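Local coordinates for adenosine monophosphate-protein transferase (PDB 2EKM), which is of unproven function but, as a member of the adenosine-specific kinase family, probably acts on adenosine or an adenine nucleotide, at residues I8-P13 with N115-L120; V29-E34 with N102-V107. All coordinates share one frame; numbering follows the deposited sequence.

Contact 1: residues I8-P13 with N115-L120; sequences IRVEIP and NPLQVL
I8 and V119 face each other as a hydrogen-bonded pair of two antiparallel strands whose axes run at 144° and approach to 4.7 Å. I8 N donates to V119 O (2.8 Å), and V119 N returns the bond to I8 O. Farther on, V10 N reaches L117 O at 3.0 Å. There the strands begin to part, and a water fills the widening gap: it accepts from L117 N and from R9 NH1 and donates to V10 O (2.6 Å).

V10, L117 and V119 share one face, where branched aliphatic residues suit a covered position. V10 CG2 presses on V119 CG2 at 3.5 Å, tight for two methyls, while L117 CD2 lies beside V10 CB. Past the strand, I12 sends CD1 over to L117 CB (4.1 Å). On the other face are R9 and Q118. The arginine chain, bent at chi2 and chi3 (59° and 64°), curls back so that one face of its guanidinium covers Q118 CG, 3.8 Å from NH2. NH1 is also bonded to Q126 of the second subunit. With an alanine here instead of Q118, the guanidinium would probably lose the methylene beneath it and be freer to swing from the subunit boundary.

The arrangement is an edge-strand pairing: strand 4-10 adds to the antiparallel hairpin of strands 117-123 and 128-135, and the apolar face of this three-stranded sheet rests on V18 and I20 of strand 16-22.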
# COMPACT_ATOMS: atom_id res chain seq x y z
N ILE A 8 18.01 -5.93 -2.26
CA ILE A 8 18.41 -5.24 -3.48
C ILE A 8 18.77 -3.76 -3.28
O ILE A 8 17.96 -2.98 -2.78
CB ILE A 8 17.28 -5.32 -4.54
CG1 ILE A 8 16.92 -6.78 -4.80
CG2 ILE A 8 17.71 -4.63 -5.83
CD1 ILE A 8 18.07 -7.63 -5.28
N ARG A 9 19.98 -3.39 -3.68
CA ARG A 9 20.45 -2.01 -3.58
C ARG A 9 19.94 -1.22 -4.78
O ARG A 9 20.21 -1.59 -5.93
CB ARG A 9 21.98 -1.96 -3.55
CG ARG A 9 22.56 -0.55 -3.72
CD ARG A 9 22.09 0.41 -2.64
NE ARG A 9 22.54 0.02 -1.31
CZ ARG A 9 22.11 0.56 -0.18
NH1 ARG A 9 21.20 1.53 -0.21
NH2 ARG A 9 22.56 0.11 0.99
N VAL A 10 19.21 -0.15 -4.52
CA VAL A 10 18.66 0.69 -5.58
C VAL A 10 19.54 1.91 -5.80
O VAL A 10 19.76 2.70 -4.88
CB VAL A 10 17.23 1.16 -5.23
CG1 VAL A 10 16.73 2.17 -6.26
CG2 VAL A 10 16.28 -0.04 -5.16
N GLU A 11 20.06 2.07 -7.01
CA GLU A 11 20.91 3.22 -7.31
C GLU A 11 20.08 4.48 -7.50
O GLU A 11 19.15 4.50 -8.30
CB GLU A 11 21.77 2.97 -8.56
CG GLU A 11 22.42 4.25 -9.12
CD GLU A 11 23.33 3.99 -10.31
OE1 GLU A 11 23.05 3.08 -11.11
OE2 GLU A 11 24.34 4.72 -10.45
N ILE A 12 20.42 5.53 -6.76
CA ILE A 12 19.72 6.80 -6.86
C ILE A 12 20.76 7.89 -7.05
O ILE A 12 21.30 8.42 -6.09
CB ILE A 12 18.91 7.11 -5.58
CG1 ILE A 12 17.88 6.01 -5.33
CG2 ILE A 12 18.22 8.46 -5.71
CD1 ILE A 12 17.15 6.13 -4.01
N PRO A 13 21.08 8.23 -8.31
CA PRO A 13 22.07 9.27 -8.58
C PRO A 13 21.64 10.61 -8.02
O PRO A 13 20.45 10.91 -7.93
CB PRO A 13 22.16 9.27 -10.11
CG PRO A 13 21.81 7.86 -10.47
CD PRO A 13 20.64 7.58 -9.56
N ASN A 115 16.82 8.92 -0.54
CA ASN A 115 17.71 8.35 0.47
C ASN A 115 18.18 6.98 -0.01
O ASN A 115 17.59 6.36 -0.89
CB ASN A 115 16.95 8.15 1.79
CG ASN A 115 16.56 9.45 2.45
OD1 ASN A 115 15.52 9.53 3.10
ND2 ASN A 115 17.39 10.47 2.29
N PRO A 116 19.32 6.58 0.57
CA PRO A 116 19.83 5.27 0.23
C PRO A 116 18.68 4.26 0.38
O PRO A 116 17.99 4.29 1.41
CB PRO A 116 20.96 4.97 1.26
CG PRO A 116 21.49 6.36 1.49
CD PRO A 116 20.23 7.19 1.59
N LEU A 117 18.44 3.43 -0.62
CA LEU A 117 17.29 2.53 -0.57
C LEU A 117 17.56 1.08 -0.91
O LEU A 117 18.28 0.77 -1.86
CB LEU A 117 16.20 3.06 -1.50
CG LEU A 117 14.91 2.25 -1.66
CD1 LEU A 117 14.04 2.41 -0.41
CD2 LEU A 117 14.14 2.73 -2.90
N GLN A 118 16.97 0.19 -0.12
CA GLN A 118 17.08 -1.25 -0.34
C GLN A 118 15.67 -1.80 -0.52
O GLN A 118 14.75 -1.41 0.19
CB GLN A 118 17.72 -1.93 0.87
CG GLN A 118 19.22 -1.75 1.03
CD GLN A 118 19.74 -2.40 2.30
OE1 GLN A 118 20.90 -2.81 2.38
NE2 GLN A 118 18.88 -2.47 3.31
N VAL A 119 15.51 -2.69 -1.49
CA VAL A 119 14.21 -3.32 -1.73
C VAL A 119 14.35 -4.77 -1.30
O VAL A 119 15.27 -5.47 -1.72
CB VAL A 119 13.81 -3.24 -3.22
CG1 VAL A 119 12.48 -3.97 -3.43
CG2 VAL A 119 13.67 -1.79 -3.65
N LEU A 120 13.45 -5.21 -0.42
CA LEU A 120 13.45 -6.57 0.10
C LEU A 120 12.59 -7.44 -0.81
O LEU A 120 11.39 -7.21 -0.94
CB LEU A 120 12.91 -6.57 1.53
CG LEU A 120 13.65 -5.61 2.47
CD1 LEU A 120 12.93 -5.51 3.80
CD2 LEU A 120 15.09 -6.08 2.67
O HOH W 1 20.52 3.24 -2.47

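Contact 2: residues V29-E34 with N102-V107; sequences VEDLYE and NVEEVV
D31, on helix 28-37, projects toward V103 and E105 in the loop that precedes strand 108-113. Its CB rests against V103 CG1 at 3.8 Å, so even an acidic side chain begins with an apolar contact. CG lies 3.3 Å from E105 OE1, and from there the two oxygens diverge. OD1 forms a salt bridge with K161 of the third subunit. OD2 comes to 2.7 Å from E105 OE1, the carboxylate planes turned 56° against each other, and also passes 4.0 Å from E104 CG. E105 gets there by bending at chi2 (97°), which brings its carboxylate back to the helix.

The next residue of the helix, L32, adds the apolar part of the contact: CD2 meets V103 CG2 at 4.0 Å and lies near V106 CG2. The two valines are the ends of a type I turn, closed by V106 N to V103 O (3.0 Å), and the turn carries E104 and E105 at its middle positions.

Three acids thus converge, with E104 OE2 4.3 Å from D31 OD2. The lysine K27 answers them all, making salt bridges to D31 OD2, E104 OE2 and E105 OE2. Even with K161 of the third subunit at D31 OD1, the negative charge is probably not fully offset; the closeness of D31 and E105 suggests that one of them may hold a proton, its acidity being weakened by the crowding of negative charge.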
# COMPACT_ATOMS: atom_id res chain seq x y z
N VAL A 29 2.19 1.32 -18.35
CA VAL A 29 3.23 2.16 -18.95
C VAL A 29 2.71 3.46 -19.56
O VAL A 29 3.18 4.54 -19.21
CB VAL A 29 4.02 1.38 -20.02
CG1 VAL A 29 5.17 2.23 -20.55
CG2 VAL A 29 4.54 0.08 -19.44
N GLU A 30 1.76 3.36 -20.48
CA GLU A 30 1.23 4.57 -21.11
C GLU A 30 0.51 5.47 -20.12
O GLU A 30 0.58 6.69 -20.23
CB GLU A 30 0.29 4.22 -22.28
CG GLU A 30 0.94 3.43 -23.40
CD GLU A 30 0.19 3.54 -24.72
OE1 GLU A 30 -0.53 4.54 -24.92
OE2 GLU A 30 0.33 2.64 -25.57
N ASP A 31 -0.18 4.87 -19.15
CA ASP A 31 -0.89 5.66 -18.15
C ASP A 31 0.08 6.42 -17.24
O ASP A 31 -0.13 7.58 -16.90
CB ASP A 31 -1.74 4.71 -17.31
CG ASP A 31 -3.07 4.47 -18.02
OD1 ASP A 31 -3.13 4.73 -19.22
OD2 ASP A 31 -4.01 4.02 -17.37
N LEU A 32 1.17 5.77 -16.86
CA LEU A 32 2.17 6.44 -16.03
C LEU A 32 2.85 7.54 -16.86
O LEU A 32 3.04 8.66 -16.38
CB LEU A 32 3.20 5.44 -15.51
CG LEU A 32 2.71 4.51 -14.38
CD1 LEU A 32 3.77 3.46 -14.06
CD2 LEU A 32 2.39 5.35 -13.15
N TYR A 33 3.19 7.22 -18.10
CA TYR A 33 3.84 8.20 -18.97
C TYR A 33 2.95 9.43 -19.11
O TYR A 33 3.42 10.57 -18.97
CB TYR A 33 4.10 7.62 -20.37
CG TYR A 33 4.56 8.67 -21.35
CD1 TYR A 33 5.90 9.05 -21.42
CD2 TYR A 33 3.63 9.37 -22.13
CE1 TYR A 33 6.31 10.11 -22.24
CE2 TYR A 33 4.03 10.43 -22.95
CZ TYR A 33 5.36 10.80 -22.99
OH TYR A 33 5.75 11.86 -23.77
N GLU A 34 1.67 9.21 -19.40
CA GLU A 34 0.72 10.29 -19.59
C GLU A 34 0.53 11.20 -18.39
O GLU A 34 0.58 12.42 -18.52
CB GLU A 34 -0.63 9.71 -20.01
CG GLU A 34 -0.67 9.26 -21.46
CD GLU A 34 -1.99 8.60 -21.85
OE1 GLU A 34 -3.05 9.00 -21.31
OE2 GLU A 34 -1.97 7.71 -22.71
N ASN A 102 -3.47 7.51 -8.16
CA ASN A 102 -4.74 7.53 -8.89
C ASN A 102 -4.76 6.81 -10.23
O ASN A 102 -5.81 6.74 -10.87
CB ASN A 102 -5.19 8.99 -9.08
CG ASN A 102 -5.37 9.73 -7.77
OD1 ASN A 102 -5.54 10.95 -7.74
ND2 ASN A 102 -5.33 8.99 -6.66
N VAL A 103 -3.62 6.30 -10.68
CA VAL A 103 -3.58 5.57 -11.94
C VAL A 103 -4.36 4.28 -11.70
O VAL A 103 -4.02 3.51 -10.80
CB VAL A 103 -2.13 5.26 -12.36
CG1 VAL A 103 -2.12 4.25 -13.51
CG2 VAL A 103 -1.43 6.54 -12.80
N GLU A 104 -5.40 4.05 -12.50
CA GLU A 104 -6.26 2.88 -12.34
C GLU A 104 -5.61 1.50 -12.31
O GLU A 104 -6.21 0.56 -11.80
CB GLU A 104 -7.39 2.90 -13.38
CG GLU A 104 -6.94 3.01 -14.84
CD GLU A 104 -8.13 3.09 -15.79
OE1 GLU A 104 -9.17 3.62 -15.36
OE2 GLU A 104 -8.02 2.64 -16.95
N GLU A 105 -4.40 1.37 -12.85
CA GLU A 105 -3.69 0.10 -12.83
C GLU A 105 -2.87 -0.08 -11.55
O GLU A 105 -2.63 -1.19 -11.09
CB GLU A 105 -2.76 0.06 -14.05
CG GLU A 105 -3.50 -0.34 -15.33
CD GLU A 105 -3.87 0.91 -16.10
OE1 GLU A 105 -3.28 1.95 -15.85
OE2 GLU A 105 -4.75 0.82 -16.95
N VAL A 106 -2.42 1.03 -10.98
CA VAL A 106 -1.58 0.99 -9.78
C VAL A 106 -2.27 0.33 -8.58
O VAL A 106 -3.37 0.72 -8.19
CB VAL A 106 -1.12 2.43 -9.39
CG1 VAL A 106 -0.38 2.42 -8.06
CG2 VAL A 106 -0.21 2.98 -10.49
N VAL A 107 -1.61 -0.66 -7.99
CA VAL A 107 -2.15 -1.37 -6.84
C VAL A 107 -1.67 -0.72 -5.55
O VAL A 107 -2.44 -0.55 -4.59
CB VAL A 107 -1.72 -2.85 -6.86
CG1 VAL A 107 -2.24 -3.57 -5.62
CG2 VAL A 107 -2.25 -3.53 -8.11

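In the fold
From the N terminus, the chain first lays down strand 4-10, crosses to strand 16-22 in the five-stranded sheet and enters helix 28-37. Contact 2 closes the inner loop: after 67 residues, which include strands 44-50, 57-62 and 83-89, the loop 102-107 comes back to that helix. The chain then adds strand 108-113 to the sheet and turns into strand 117-123, where contact 1 closes the outer loop of 101 residues. Contact 2 is therefore nested within contact 1. Their centres lie 23 Å apart on opposite sides of the chain's centre, one joining the three-stranded sheet together, the other tying a helix to the loop leading into the larger sheet.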